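Local coordinates for chloramphenicol acetyltransferase (Aliivibrio fischeri, PDB 6PXA), which probably transfers the acetyl group of acetyl-CoA to chloramphenicol, giving chloramphenicol 3-acetate, and binds taurocholic acid in this crystal, at residues N126-G131 and V140-G145. Sequence-based numbering, arbitrary orientation. Where two conformers were deposited one is given.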
loop_
_atom_site.group_PDB
_atom_site.type_symbol
_atom_site.label_atom_id
_atom_site.label_comp_id
_atom_site.label_asym_id
_atom_site.label_seq_id
_atom_site.Cartn_x
_atom_site.Cartn_y
_atom_site.Cartn_z
ATOM N N ASN B 126 -2.317 -24.634 -3.714
ATOM C CA ASN B 126 -3.043 -25.073 -2.531
ATOM C C ASN B 126 -2.252 -24.739 -1.278
ATOM O O ASN B 126 -1.020 -24.696 -1.295
ATOM C CB ASN B 126 -3.297 -26.580 -2.587
ATOM C CG ASN B 126 -3.976 -26.988 -3.868
ATOM O OD1 ASN B 126 -5.183 -26.840 -4.000
ATOM N ND2 ASN B 126 -3.200 -27.477 -4.831
ATOM N N ASP B 127 -2.982 -24.506 -0.187
ATOM C CA ASP B 127 -2.386 -24.243 1.112
ATOM C C ASP B 127 -1.497 -22.994 1.063
ATOM O O ASP B 127 -0.371 -22.986 1.561
ATOM C CB ASP B 127 -1.600 -25.460 1.606
ATOM C CG ASP B 127 -1.059 -25.256 3.029
ATOM O OD1 ASP B 127 -1.814 -24.730 3.873
ATOM O OD2 ASP B 127 0.116 -25.583 3.291
ATOM N N VAL B 128 -2.005 -21.936 0.439
ATOM C CA VAL B 128 -1.258 -20.686 0.287
ATOM C C VAL B 128 -1.874 -19.629 1.176
ATOM O O VAL B 128 -3.100 -19.449 1.192
ATOM C CB VAL B 128 -1.215 -20.230 -1.189
ATOM C CG1 VAL B 128 -0.620 -18.818 -1.310
ATOM C CG2 VAL B 128 -0.415 -21.206 -2.016
ATOM N N TRP B 129 -1.027 -18.986 1.980
ATOM C CA TRP B 129 -1.410 -17.916 2.891
ATOM C C TRP B 129 -0.947 -16.600 2.280
ATOM O O TRP B 129 0.249 -16.425 2.024
ATOM C CB TRP B 129 -0.763 -18.145 4.256
ATOM C CG TRP B 129 -1.000 -17.092 5.294
ATOM C CD1 TRP B 129 -2.052 -16.225 5.386
ATOM C CD2 TRP B 129 -0.153 -16.818 6.410
ATOM N NE1 TRP B 129 -1.901 -15.407 6.495
ATOM C CE2 TRP B 129 -0.748 -15.763 7.142
ATOM C CE3 TRP B 129 1.058 -17.354 6.859
ATOM C CZ2 TRP B 129 -0.169 -15.233 8.289
ATOM C CZ3 TRP B 129 1.630 -16.819 8.006
ATOM C CH2 TRP B 129 1.017 -15.772 8.696
ATOM N N ILE B 130 -1.888 -15.695 2.026
ATOM C CA ILE B 130 -1.610 -14.414 1.366
ATOM C C ILE B 130 -1.931 -13.300 2.355
ATOM O O ILE B 130 -3.103 -13.035 2.660
ATOM C CB ILE B 130 -2.402 -14.239 0.054
ATOM C CG1 ILE B 130 -2.079 -15.374 -0.931
ATOM C CG2 ILE B 130 -2.132 -12.859 -0.576
ATOM C CD1 ILE B 130 -2.807 -15.278 -2.235
ATOM N N GLY B 131 -0.890 -12.633 2.832
ATOM C CA GLY B 131 -1.041 -11.632 3.865
ATOM C C GLY B 131 -1.763 -10.383 3.393
ATOM O O GLY B 131 -2.045 -10.167 2.201
ATOM N N VAL B 140 1.190 -14.302 -12.646
ATOM C CA VAL B 140 2.082 -15.023 -11.734
ATOM C C VAL B 140 1.466 -16.356 -11.294
ATOM O O VAL B 140 0.241 -16.531 -11.224
ATOM C CB VAL B 140 2.437 -14.152 -10.519
ATOM C CG1 VAL B 140 3.150 -12.878 -10.958
ATOM C CG2 VAL B 140 1.203 -13.825 -9.833
ATOM N N HIS B 141 2.335 -17.313 -10.995
ATOM C CA HIS B 141 1.926 -18.596 -10.423
ATOM C C HIS B 141 2.555 -18.719 -9.030
ATOM O O HIS B 141 3.780 -18.686 -8.893
ATOM C CB HIS B 141 2.337 -19.745 -11.361
ATOM C CG HIS B 141 1.862 -21.106 -10.943
ATOM N ND1 HIS B 141 1.445 -21.405 -9.660
ATOM C CD2 HIS B 141 1.784 -22.268 -11.641
ATOM C CE1 HIS B 141 1.112 -22.685 -9.593
ATOM N NE2 HIS B 141 1.315 -23.229 -10.779
ATOM N N ILE B 142 1.730 -18.865 -8.003
ATOM C CA ILE B 142 2.210 -19.022 -6.624
ATOM C C ILE B 142 2.025 -20.479 -6.243
ATOM O O ILE B 142 0.893 -20.937 -6.083
ATOM C CB ILE B 142 1.481 -18.094 -5.639
ATOM C CG1 ILE B 142 1.712 -16.631 -6.009
ATOM C CG2 ILE B 142 1.957 -18.340 -4.190
ATOM C CD1 ILE B 142 0.789 -15.676 -5.281
ATOM N N GLY B 143 3.135 -21.193 -6.063
ATOM C CA GLY B 143 3.081 -22.622 -5.835
ATOM C C GLY B 143 2.461 -22.991 -4.497
ATOM O O GLY B 143 2.312 -22.181 -3.592
ATOM N N ASP B 144 2.102 -24.268 -4.386
ATOM C CA ASP B 144 1.522 -24.813 -3.163
ATOM C C ASP B 144 2.366 -24.504 -1.927
ATOM O O ASP B 144 3.595 -24.608 -1.943
ATOM C CB ASP B 144 1.398 -26.340 -3.265
ATOM C CG ASP B 144 0.559 -26.790 -4.427
ATOM O OD1 ASP B 144 -0.560 -26.272 -4.602
ATOM O OD2 ASP B 144 1.017 -27.692 -5.151
ATOM N N GLY B 145 1.689 -24.202 -0.827
ATOM C CA GLY B 145 2.360 -24.007 0.444
ATOM C C GLY B 145 3.100 -22.693 0.613
ATOM O O GLY B 145 3.726 -22.492 1.664
#
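Asn126 and Asp144 meet at the same corner of successive coils of the left-handed parallel beta-helix built from hexapeptide repeats, where strand 129-130 belongs to one face and strand 141-142 to another. One carboxylate oxygen does the gripping: Asp144 OD1 accepts the backbone N of Asn126 at 2.6 Å, almost straight at 175° and on its anti lone pair. The same oxygen takes Asn126 ND2 at 2.9 Å, a more bent bond that arrives from above the carboxylate plane. The two side chains run alongside each other in the same direction, their amide and carboxylate planes 24° apart. With CG beside the backbone N (chi1 -54°), Asn126 brings its amide next to its own N-H, within range of one acceptor; its OD1 turns instead to the backbone N of Lys75, so the amide is tied on two sides, and Trp189 packs against both polar side chains. A backbone bond completes the link, from Gly145 N to Asn126 O (2.8 Å), and Asp144 CA makes a CA-H...O contact with the same carbonyl oxygen. Gly145 sets its CA 3.1 Å from Asp127 O in a further CA-H...O contact. Asp127 sends its carboxylate to the subunit interface, where OD1 accepts from Ser99 OG and Thr100 N of the second subunit; this corner therefore joins coil to coil and subunit to subunit. Towards the interior of the coil, Val128 spreads its two methyls over different partners. Val128 CG1, anti to the backbone N, meets Ile142 CG2 at 3.9 Å, the valine side chain roughly perpendicular to that of the isoleucine. Val128 CG2 lies 3.3 Å from Gly143 O and 3.8 Å from Gly145 N.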